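Local structure of N-acetylmuramoyl-L-alanine amidase (Mycobacteroides abscessus, 7AGL) at residues Asp13-Ile24 and Asp80-Arg90; Phe137-Ala148 and Ala206-Tyr214. The protein probably cleaves, with the help of a bound zinc ion, the amide bond between N-acetylmuramic acid and L-alanine in mycobacterial peptidoglycan. All coordinates share one frame; numbering follows the deposited sequence.

Contact 1. Residues Asp13-Ile24 and Asp80-Arg90. With ZN (zinc ion), chain B.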
loop_
_atom_site.group_PDB
_atom_site.type_symbol
_atom_site.label_atom_id
_atom_site.label_comp_id
_atom_site.label_asym_id
_atom_site.label_seq_id
_atom_site.Cartn_x
_atom_site.Cartn_y
_atom_site.Cartn_z
ATOM N N ASP A 13 -3.509 -4.051 -3.089
ATOM C CA ASP A 13 -3.594 -2.963 -4.070
ATOM C C ASP A 13 -2.201 -2.477 -4.454
ATOM O O ASP A 13 -1.576 -1.719 -3.685
ATOM C CB ASP A 13 -4.422 -1.808 -3.491
ATOM C CG ASP A 13 -4.322 -0.541 -4.323
ATOM O OD1 ASP A 13 -4.409 -0.671 -5.558
ATOM O OD2 ASP A 13 -4.173 0.556 -3.726
ATOM N N PRO A 14 -1.643 -2.900 -5.628
ATOM C CA PRO A 14 -0.384 -2.302 -6.098
ATOM C C PRO A 14 -0.656 -0.914 -6.657
ATOM O O PRO A 14 -1.313 -0.750 -7.692
ATOM C CB PRO A 14 0.093 -3.287 -7.180
ATOM C CG PRO A 14 -1.133 -4.069 -7.610
ATOM C CD PRO A 14 -2.262 -3.774 -6.650
ATOM N N GLY A 15 -0.142 0.099 -5.958
ATOM C CA GLY A 15 -0.519 1.466 -6.269
ATOM C C GLY A 15 -0.148 1.869 -7.684
ATOM O O GLY A 15 0.856 1.427 -8.240
ATOM N N HIS A 16 -0.986 2.742 -8.253
ATOM C CA HIS A 16 -0.842 3.361 -9.571
ATOM C C HIS A 16 -1.082 2.397 -10.730
ATOM O O HIS A 16 -1.316 1.203 -10.526
ATOM C CB HIS A 16 0.532 4.022 -9.707
ATOM C CG HIS A 16 0.820 4.963 -8.585
ATOM N ND1 HIS A 16 0.265 6.227 -8.514
ATOM C CD2 HIS A 16 1.523 4.788 -7.447
ATOM C CE1 HIS A 16 0.654 6.805 -7.388
ATOM N NE2 HIS A 16 1.421 5.955 -6.735
ATOM N N ASN A 17 -1.068 2.937 -11.950
ATOM C CA ASN A 17 -1.395 2.202 -13.166
ATOM C C ASN A 17 -0.137 1.804 -13.930
ATOM O O ASN A 17 0.889 2.484 -13.882
ATOM C CB ASN A 17 -2.258 3.048 -14.127
ATOM C CG ASN A 17 -3.609 3.444 -13.570
ATOM O OD1 ASN A 17 -4.160 2.815 -12.666
ATOM N ND2 ASN A 17 -4.181 4.502 -14.169
ATOM N N GLY A 18 -0.274 0.754 -14.745
ATOM C CA GLY A 18 0.773 0.447 -15.703
ATOM C C GLY A 18 0.938 1.513 -16.770
ATOM O O GLY A 18 2.021 1.658 -17.342
ATOM N N ALA A 19 -0.131 2.236 -17.091
ATOM C CA ALA A 19 -0.062 3.333 -18.056
ATOM C C ALA A 19 -1.215 4.287 -17.779
ATOM O O ALA A 19 -2.189 3.934 -17.109
ATOM C CB ALA A 19 -0.113 2.849 -19.514
ATOM N N ASN A 20 -1.091 5.506 -18.297
ATOM C CA ASN A 20 -2.061 6.549 -17.998
ATOM C C ASN A 20 -2.465 7.294 -19.256
ATOM O O ASN A 20 -1.781 7.255 -20.283
ATOM C CB ASN A 20 -1.510 7.551 -16.990
ATOM C CG ASN A 20 -1.080 6.889 -15.713
ATOM O OD1 ASN A 20 -1.915 6.447 -14.927
ATOM N ND2 ASN A 20 0.225 6.800 -15.502
ATOM N N ASP A 21 -3.605 7.969 -19.159
ATOM C CA ASP A 21 -4.027 8.939 -20.167
ATOM C C ASP A 21 -4.712 10.083 -19.422
ATOM O O ASP A 21 -4.716 10.112 -18.188
ATOM C CB ASP A 21 -4.917 8.291 -21.242
ATOM C CG ASP A 21 -6.230 7.753 -20.687
ATOM O OD1 ASP A 21 -6.712 8.214 -19.625
ATOM O OD2 ASP A 21 -6.789 6.839 -21.325
ATOM N N SER A 22 -5.330 11.016 -20.155
ATOM C CA SER A 22 -5.838 12.202 -19.461
ATOM C C SER A 22 -7.067 11.913 -18.609
ATOM O O SER A 22 -7.502 12.797 -17.860
ATOM C CB SER A 22 -6.133 13.332 -20.458
ATOM O OG SER A 22 -7.151 12.993 -21.375
ATOM N N SER A 23 -7.631 10.706 -18.683
ATOM C CA SER A 23 -8.743 10.373 -17.801
ATOM C C SER A 23 -8.327 10.364 -16.337
ATOM O O SER A 23 -9.186 10.508 -15.455
ATOM C CB SER A 23 -9.343 9.013 -18.165
ATOM O OG SER A 23 -8.438 7.962 -17.861
ATOM N N ILE A 24 -7.036 10.194 -16.040
ATOM C CA ILE A 24 -6.648 10.154 -14.634
ATOM C C ILE A 24 -6.819 11.503 -13.953
ATOM O O ILE A 24 -6.782 11.578 -12.720
ATOM C CB ILE A 24 -5.197 9.675 -14.410
ATOM C CG1 ILE A 24 -4.184 10.703 -14.921
ATOM C CG2 ILE A 24 -4.972 8.286 -15.018
ATOM C CD1 ILE A 24 -2.729 10.408 -14.462
ATOM N N ASP A 80 0.573 -4.487 -15.461
ATOM C CA ASP A 80 1.457 -3.344 -15.269
ATOM C C ASP A 80 1.779 -2.664 -16.595
ATOM O O ASP A 80 2.910 -2.205 -16.819
ATOM C CB ASP A 80 2.739 -3.763 -14.561
ATOM C CG ASP A 80 3.554 -2.575 -14.090
ATOM O OD1 ASP A 80 2.937 -1.659 -13.504
ATOM O OD2 ASP A 80 4.788 -2.564 -14.329
ATOM N N ASN A 81 0.803 -2.555 -17.493
ATOM C CA ASN A 81 1.089 -1.823 -18.721
ATOM C C ASN A 81 -0.105 -1.104 -19.336
ATOM O O ASN A 81 0.068 -0.497 -20.395
ATOM C CB ASN A 81 1.737 -2.764 -19.759
ATOM C CG ASN A 81 0.789 -3.824 -20.259
ATOM O OD1 ASN A 81 0.049 -3.609 -21.221
ATOM N ND2 ASN A 81 0.826 -4.987 -19.631
ATOM N N LYS A 82 -1.292 -1.115 -18.717
ATOM C CA LYS A 82 -2.466 -0.420 -19.240
ATOM C C LYS A 82 -3.091 0.434 -18.143
ATOM O O LYS A 82 -2.744 0.326 -16.956
ATOM C CB LYS A 82 -3.524 -1.397 -19.761
ATOM C CG LYS A 82 -3.109 -2.195 -20.998
ATOM C CD LYS A 82 -2.786 -1.294 -22.178
ATOM C CE LYS A 82 -2.355 -2.144 -23.373
ATOM N NZ LYS A 82 -2.091 -1.342 -24.591
ATOM N N LEU A 83 -4.038 1.283 -18.558
ATOM C CA LEU A 83 -4.843 2.030 -17.593
ATOM C C LEU A 83 -5.449 1.068 -16.573
ATOM O O LEU A 83 -5.941 -0.005 -16.937
ATOM C CB LEU A 83 -5.948 2.795 -18.336
ATOM C CG LEU A 83 -6.685 3.896 -17.565
ATOM C CD1 LEU A 83 -5.804 5.129 -17.420
ATOM C CD2 LEU A 83 -7.972 4.248 -18.291
ATOM N N GLY A 84 -5.352 1.425 -15.290
ATOM C CA GLY A 84 -5.955 0.654 -14.222
ATOM C C GLY A 84 -7.083 1.434 -13.563
ATOM O O GLY A 84 -7.437 2.538 -14.000
ATOM N N PRO A 85 -7.684 0.884 -12.508
ATOM C CA PRO A 85 -8.869 1.532 -11.926
ATOM C C PRO A 85 -8.517 2.789 -11.144
ATOM O O PRO A 85 -7.442 2.898 -10.547
ATOM C CB PRO A 85 -9.454 0.457 -10.998
ATOM C CG PRO A 85 -8.845 -0.832 -11.459
ATOM C CD PRO A 85 -7.474 -0.466 -11.968
ATOM N N CYS A 86 -9.458 3.739 -11.156
ATOM C CA CYS A 86 -9.341 4.960 -10.360
ATOM C C CYS A 86 -9.279 4.635 -8.866
ATOM O O CYS A 86 -9.703 3.571 -8.419
ATOM C CB CYS A 86 -10.539 5.881 -10.617
ATOM S SG CYS A 86 -10.674 6.549 -12.302
ATOM N N ILE A 87 -8.792 5.598 -8.071
ATOM C CA ILE A 87 -8.610 5.326 -6.641
ATOM C C ILE A 87 -9.940 5.040 -5.949
ATOM O O ILE A 87 -9.983 4.233 -5.009
ATOM C CB ILE A 87 -7.860 6.465 -5.924
ATOM C CG1 ILE A 87 -8.551 7.814 -6.118
ATOM C CG2 ILE A 87 -6.401 6.502 -6.372
ATOM C CD1 ILE A 87 -7.830 8.987 -5.467
ATOM N N ASP A 88 -11.033 5.696 -6.362
ATOM C CA ASP A 88 -12.305 5.387 -5.700
ATOM C C ASP A 88 -12.805 4.005 -6.109
ATOM O O ASP A 88 -13.267 3.227 -5.262
ATOM C CB ASP A 88 -13.367 6.479 -5.959
ATOM C CG ASP A 88 -13.724 6.687 -7.434
ATOM O OD1 ASP A 88 -12.878 6.455 -8.334
ATOM O OD2 ASP A 88 -14.885 7.141 -7.701
ATOM N N LYS A 89 -12.667 3.667 -7.395
ATOM C CA LYS A 89 -13.026 2.331 -7.865
ATOM C C LYS A 89 -12.204 1.237 -7.170
ATOM O O LYS A 89 -12.719 0.151 -6.878
ATOM C CB LYS A 89 -12.825 2.260 -9.378
ATOM C CG LYS A 89 -13.255 0.961 -9.985
ATOM C CD LYS A 89 -14.732 0.789 -9.766
ATOM C CE LYS A 89 -15.237 -0.441 -10.443
ATOM N NZ LYS A 89 -16.703 -0.598 -10.254
ATOM N N ARG A 90 -10.920 1.491 -6.918
ATOM C CA ARG A 90 -10.119 0.492 -6.218
ATOM C C ARG A 90 -10.673 0.215 -4.827
ATOM O O ARG A 90 -10.705 -0.935 -4.380
ATOM C CB ARG A 90 -8.665 0.952 -6.133
ATOM C CG ARG A 90 -7.966 0.878 -7.480
ATOM C CD ARG A 90 -6.505 1.314 -7.352
ATOM N NE ARG A 90 -5.913 1.430 -8.678
ATOM C CZ ARG A 90 -4.667 1.088 -9.009
ATOM N NH1 ARG A 90 -3.816 0.598 -8.111
ATOM N NH2 ARG A 90 -4.275 1.239 -10.275
HETATM ZN ZN ZN B . 2.221 5.913 -4.712
HETATM O O HOH W 1 -6.936 5.316 -13.711
HETATM O O HOH W 2 -2.466 -1.225 -14.715
HETATM O O HOH W 3 1.030 7.771 -4.306
HETATM O O HOH W 4 3.593 6.813 -3.288
#
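Arg90 reaches from the first turn of helix 87-96 into the bend after strand 9-14, its guanidinium meeting four oxygens of residues 13-17. NH1 donates to Asp13 OD1 at 2.9 Å, a salt bridge on the syn lone pair with the two planar groups 79° apart, and to Pro14 O. Thr76 OG1 also bonds Asp13 OD1 and Ser104 OG bonds OD2, holding the carboxylate. NH2 donates a hydrogen bond to His16 O (3.0 Å), from above its carbonyl plane, and a weak one to Asn17 OD1. NE is spent on Pro85 O, fixing the group's rotation. Arginine suits this buried place because it alone offers five N-H groups in one plane.

Asn17 faces Gly84 with its amide, CG 3.2 Å from Gly84 N, and water 1 joins Asn17 ND2 to Gly84 O. Leu83, its CG anti to the backbone N (chi1 -166°), swings CD1 to 3.7 Å from Asn17 ND2 and 4.1 Å from Ile24 CG2.

His16 binds the zinc ion through NE2, beside Glu51 and His106, with ND1 bonded to Thr40 O. Through His16 O, Arg90 probably acts as a second-shell residue positioning this ligand, on the loop after the first strand, in the zinc site of this zinc exopeptidase-clan amidase.

Contact 2. Residues Phe137-Ala148 and Ala206-Tyr214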
loop_
_atom_site.group_PDB
_atom_site.type_symbol
_atom_site.label_atom_id
_atom_site.label_comp_id
_atom_site.label_asym_id
_atom_site.label_seq_id
_atom_site.Cartn_x
_atom_site.Cartn_y
_atom_site.Cartn_z
ATOM N N PHE A 137 -4.211 -2.453 13.110
ATOM C CA PHE A 137 -3.558 -2.950 11.896
ATOM C C PHE A 137 -2.309 -2.138 11.589
ATOM O O PHE A 137 -1.242 -2.698 11.305
ATOM C CB PHE A 137 -4.546 -2.910 10.719
ATOM C CG PHE A 137 -4.123 -3.721 9.509
ATOM C CD1 PHE A 137 -3.057 -4.618 9.566
ATOM C CD2 PHE A 137 -4.803 -3.574 8.304
ATOM C CE1 PHE A 137 -2.688 -5.359 8.437
ATOM C CE2 PHE A 137 -4.445 -4.299 7.188
ATOM C CZ PHE A 137 -3.388 -5.191 7.247
ATOM N N ALA A 138 -2.425 -0.807 11.646
ATOM C CA ALA A 138 -1.292 0.059 11.325
ATOM C C ALA A 138 -0.116 -0.181 12.274
ATOM O O ALA A 138 1.028 -0.322 11.830
ATOM C CB ALA A 138 -1.724 1.525 11.374
ATOM N N LYS A 139 -0.379 -0.204 13.590
ATOM C CA LYS A 139 0.692 -0.421 14.563
ATOM C C LYS A 139 1.305 -1.804 14.405
ATOM O O LYS A 139 2.528 -1.968 14.507
ATOM C CB LYS A 139 0.149 -0.228 15.975
ATOM C CG LYS A 139 -0.267 1.194 16.268
ATOM C CD LYS A 139 -0.802 1.325 17.686
ATOM C CE LYS A 139 -1.241 2.752 17.969
ATOM N NZ LYS A 139 -1.612 2.942 19.400
ATOM N N THR A 140 0.462 -2.814 14.161
ATOM C CA THR A 140 0.951 -4.180 13.992
ATOM C C THR A 140 1.838 -4.300 12.759
ATOM O O THR A 140 2.920 -4.906 12.813
ATOM C CB THR A 140 -0.235 -5.135 13.896
ATOM O OG1 THR A 140 -0.904 -5.177 15.172
ATOM C CG2 THR A 140 0.242 -6.538 13.521
ATOM N N MET A 141 1.395 -3.709 11.646
ATOM C CA MET A 141 2.196 -3.675 10.424
ATOM C C MET A 141 3.525 -2.961 10.648
ATOM O O MET A 141 4.587 -3.465 10.267
ATOM C CB MET A 141 1.398 -2.988 9.311
ATOM C CG MET A 141 2.117 -2.939 7.980
ATOM S SD MET A 141 2.540 -4.558 7.285
ATOM C CE MET A 141 0.958 -5.229 6.789
ATOM N N ARG A 142 3.485 -1.782 11.272
ATOM C CA ARG A 142 4.722 -1.073 11.581
ATOM C C ARG A 142 5.659 -1.943 12.419
ATOM O O ARG A 142 6.861 -2.044 12.134
ATOM C CB ARG A 142 4.393 0.239 12.302
ATOM C CG ARG A 142 5.600 1.124 12.655
ATOM C CD ARG A 142 6.271 0.757 13.982
ATOM N NE ARG A 142 5.306 0.641 15.076
ATOM C CZ ARG A 142 4.823 1.671 15.759
ATOM N NH1 ARG A 142 5.213 2.903 15.467
ATOM N NH2 ARG A 142 3.937 1.473 16.727
ATOM N N ASP A 143 5.124 -2.575 13.470
ATOM C CA ASP A 143 5.943 -3.435 14.326
ATOM C C ASP A 143 6.570 -4.585 13.547
ATOM O O ASP A 143 7.743 -4.914 13.751
ATOM C CB ASP A 143 5.098 -3.994 15.467
ATOM C CG ASP A 143 4.749 -2.956 16.505
ATOM O OD1 ASP A 143 5.332 -1.856 16.478
ATOM O OD2 ASP A 143 3.875 -3.245 17.353
ATOM N N SER A 144 5.792 -5.228 12.675
ATOM C CA SER A 144 6.288 -6.375 11.920
ATOM C C SER A 144 7.341 -5.960 10.897
ATOM O O SER A 144 8.339 -6.668 10.704
ATOM C CB SER A 144 5.124 -7.085 11.216
ATOM O OG SER A 144 4.253 -7.732 12.137
ATOM N N LEU A 145 7.125 -4.826 10.221
ATOM C CA LEU A 145 8.114 -4.345 9.256
ATOM C C LEU A 145 9.433 -4.029 9.947
ATOM O O LEU A 145 10.508 -4.407 9.460
ATOM C CB LEU A 145 7.590 -3.108 8.519
ATOM C CG LEU A 145 6.376 -3.324 7.612
ATOM C CD1 LEU A 145 5.879 -2.005 7.005
ATOM C CD2 LEU A 145 6.687 -4.322 6.495
ATOM N N GLN A 146 9.372 -3.345 11.089
ATOM C CA GLN A 146 10.604 -2.998 11.789
ATOM C C GLN A 146 11.273 -4.234 12.379
ATOM O O GLN A 146 12.507 -4.334 12.382
ATOM C CB GLN A 146 10.324 -1.960 12.877
ATOM C CG GLN A 146 11.592 -1.523 13.597
ATOM C CD GLN A 146 11.395 -0.262 14.412
ATOM O OE1 GLN A 146 10.295 0.020 14.885
ATOM N NE2 GLN A 146 12.462 0.514 14.563
ATOM N N ALA A 147 10.479 -5.186 12.879
ATOM C CA ALA A 147 11.054 -6.416 13.415
ATOM C C ALA A 147 11.756 -7.222 12.328
ATOM O O ALA A 147 12.727 -7.932 12.620
ATOM C CB ALA A 147 9.968 -7.253 14.091
ATOM N N ALA A 148 11.290 -7.116 11.076
ATOM C CA ALA A 148 11.917 -7.746 9.918
ATOM C C ALA A 148 13.221 -7.068 9.502
ATOM O O ALA A 148 13.870 -7.544 8.559
ATOM C CB ALA A 148 10.938 -7.763 8.734
ATOM N N ALA A 206 7.998 -9.326 4.739
ATOM C CA ALA A 206 7.753 -8.499 5.915
ATOM C C ALA A 206 6.298 -8.054 5.970
ATOM O O ALA A 206 5.674 -8.094 7.033
ATOM C CB ALA A 206 8.687 -7.290 5.906
ATOM N N VAL A 207 5.745 -7.629 4.827
ATOM C CA VAL A 207 4.327 -7.284 4.770
ATOM C C VAL A 207 3.474 -8.484 5.154
ATOM O O VAL A 207 2.509 -8.356 5.924
ATOM C CB VAL A 207 3.975 -6.752 3.371
ATOM C CG1 VAL A 207 2.453 -6.596 3.202
ATOM C CG2 VAL A 207 4.698 -5.417 3.142
ATOM N N VAL A 208 3.808 -9.668 4.625
ATOM C CA VAL A 208 3.052 -10.868 4.972
ATOM C C VAL A 208 3.104 -11.121 6.478
ATOM O O VAL A 208 2.089 -11.461 7.091
ATOM C CB VAL A 208 3.560 -12.078 4.165
ATOM C CG1 VAL A 208 3.015 -13.378 4.742
ATOM C CG2 VAL A 208 3.135 -11.933 2.704
ATOM N N GLN A 209 4.278 -10.957 7.098
ATOM C CA GLN A 209 4.363 -11.115 8.551
ATOM C C GLN A 209 3.423 -10.152 9.270
ATOM O O GLN A 209 2.773 -10.522 10.254
ATOM C CB GLN A 209 5.808 -10.923 9.023
ATOM C CG GLN A 209 6.668 -12.134 8.740
ATOM C CD GLN A 209 8.156 -11.875 8.894
ATOM O OE1 GLN A 209 8.597 -10.741 9.077
ATOM N NE2 GLN A 209 8.940 -12.940 8.812
ATOM N N GLY A 210 3.306 -8.922 8.767
ATOM C CA GLY A 210 2.367 -7.978 9.361
ATOM C C GLY A 210 0.921 -8.400 9.188
ATOM O O GLY A 210 0.112 -8.270 10.110
ATOM N N ILE A 211 0.568 -8.886 7.996
ATOM C CA ILE A 211 -0.789 -9.378 7.769
ATOM C C ILE A 211 -1.083 -10.557 8.692
ATOM O O ILE A 211 -2.128 -10.609 9.358
ATOM C CB ILE A 211 -0.970 -9.755 6.284
ATOM C CG1 ILE A 211 -0.833 -8.521 5.391
ATOM C CG2 ILE A 211 -2.306 -10.451 6.069
ATOM C CD1 ILE A 211 -0.778 -8.863 3.910
ATOM N N VAL A 212 -0.152 -11.514 8.761
ATOM C CA VAL A 212 -0.342 -12.688 9.616
ATOM C C VAL A 212 -0.474 -12.280 11.079
ATOM O O VAL A 212 -1.335 -12.794 11.810
ATOM C CB VAL A 212 0.816 -13.688 9.411
ATOM C CG1 VAL A 212 0.796 -14.752 10.492
ATOM C CG2 VAL A 212 0.728 -14.320 8.023
ATOM N N ALA A 213 0.384 -11.364 11.538
ATOM C CA ALA A 213 0.306 -10.924 12.928
ATOM C C ALA A 213 -1.035 -10.265 13.213
ATOM O O ALA A 213 -1.661 -10.522 14.251
ATOM C CB ALA A 213 1.457 -9.968 13.241
ATOM N N TYR A 214 -1.526 -9.457 12.271
ATOM C CA TYR A 214 -2.799 -8.778 12.494
ATOM C C TYR A 214 -3.968 -9.763 12.520
ATOM O O TYR A 214 -4.816 -9.705 13.418
ATOM C CB TYR A 214 -3.015 -7.699 11.433
ATOM C CG TYR A 214 -4.352 -7.027 11.581
ATOM C CD1 TYR A 214 -4.596 -6.160 12.646
ATOM C CD2 TYR A 214 -5.377 -7.265 10.675
ATOM C CE1 TYR A 214 -5.828 -5.545 12.801
ATOM C CE2 TYR A 214 -6.611 -6.653 10.814
ATOM C CZ TYR A 214 -6.832 -5.791 11.877
ATOM O OH TYR A 214 -8.069 -5.177 12.033
HETATM O O HOH W 5 8.379 -9.189 11.267
#
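Phe137 and Tyr214 stack at one end of a helix pair, part of the helical layer that flanks the mixed sheet of this alpha/beta fold. The axes of 137-147 and 206-214 run in roughly opposing but strongly inclined directions, 138° between them, and approach to 8.0 Å, a short spacing explained by the small residues between them.

Met141 and Gly210 have the closest CA atoms, 4.4 Å apart. With no side chain on Gly210, Ser144 CB comes to 3.4 Å from Gly210 CA, and Ser144 sits as a knob among Ala206, Gln209, Gly210 and Ala213. Serine is small enough to fit there. One turn earlier, Thr140 uses its methyl: CG2, 3.6 Å from Ala213 CB, lies against the other helix, while OG1 is turned back to Arg136 O in its own helix.

The unbranched chain of Met141 can bend. It leaves with CG anti to the backbone N (chi1 -178°), then turns at chi2 and chi3, which carries CE round against Val207 O and against Val207 CG1 and Ile211 CG1. Leu145 sends CD2 to Ala206 CB and Val207 CG2. Met141 and Leu145 also touch Val119 and Val180 of the sheet, so their bent or branched chains fill the wedge between the helices and the strands. At the far end Ala148 CB meets Ala206 CB at 3.6 Å, and water 5 donates to both Ser144 O and Gln209 OE1.

The aromatic pair is an offset stack with planes at 25° and centroids 4.3 Å apart. Both side chains have CG anti to the backbone N. The Tyr214 ring covers Phe137 CB, in a CH-pi contact, and CG, while Tyr214 CD2 sits over the Phe137 face near its rim, and Phe137 CD1 reaches to 3.4 Å from Tyr214 CG.

Contact 1 and contact 2 lie on opposite sides of the chain's centre, their own centres 27 Å apart and their nearest atoms about 9 Å apart, so they do not touch. They follow one another along the chain, contact 1 closing before contact 2 opens. The zinc site belongs to contact 1, through His16; contact 2 supplies no metal ligand. The mixed sheet and helix 51-68 relate them: strand 9-14 leads into contact 1, whereas residues 137-148 pack on strands 118-122 and 177-184. Helix 51-68 carries the ligand Glu51 at its start, touches Pro14 of contact 1, and meets Val207 and Ile211 of contact 2 through Ile62 and Leu66.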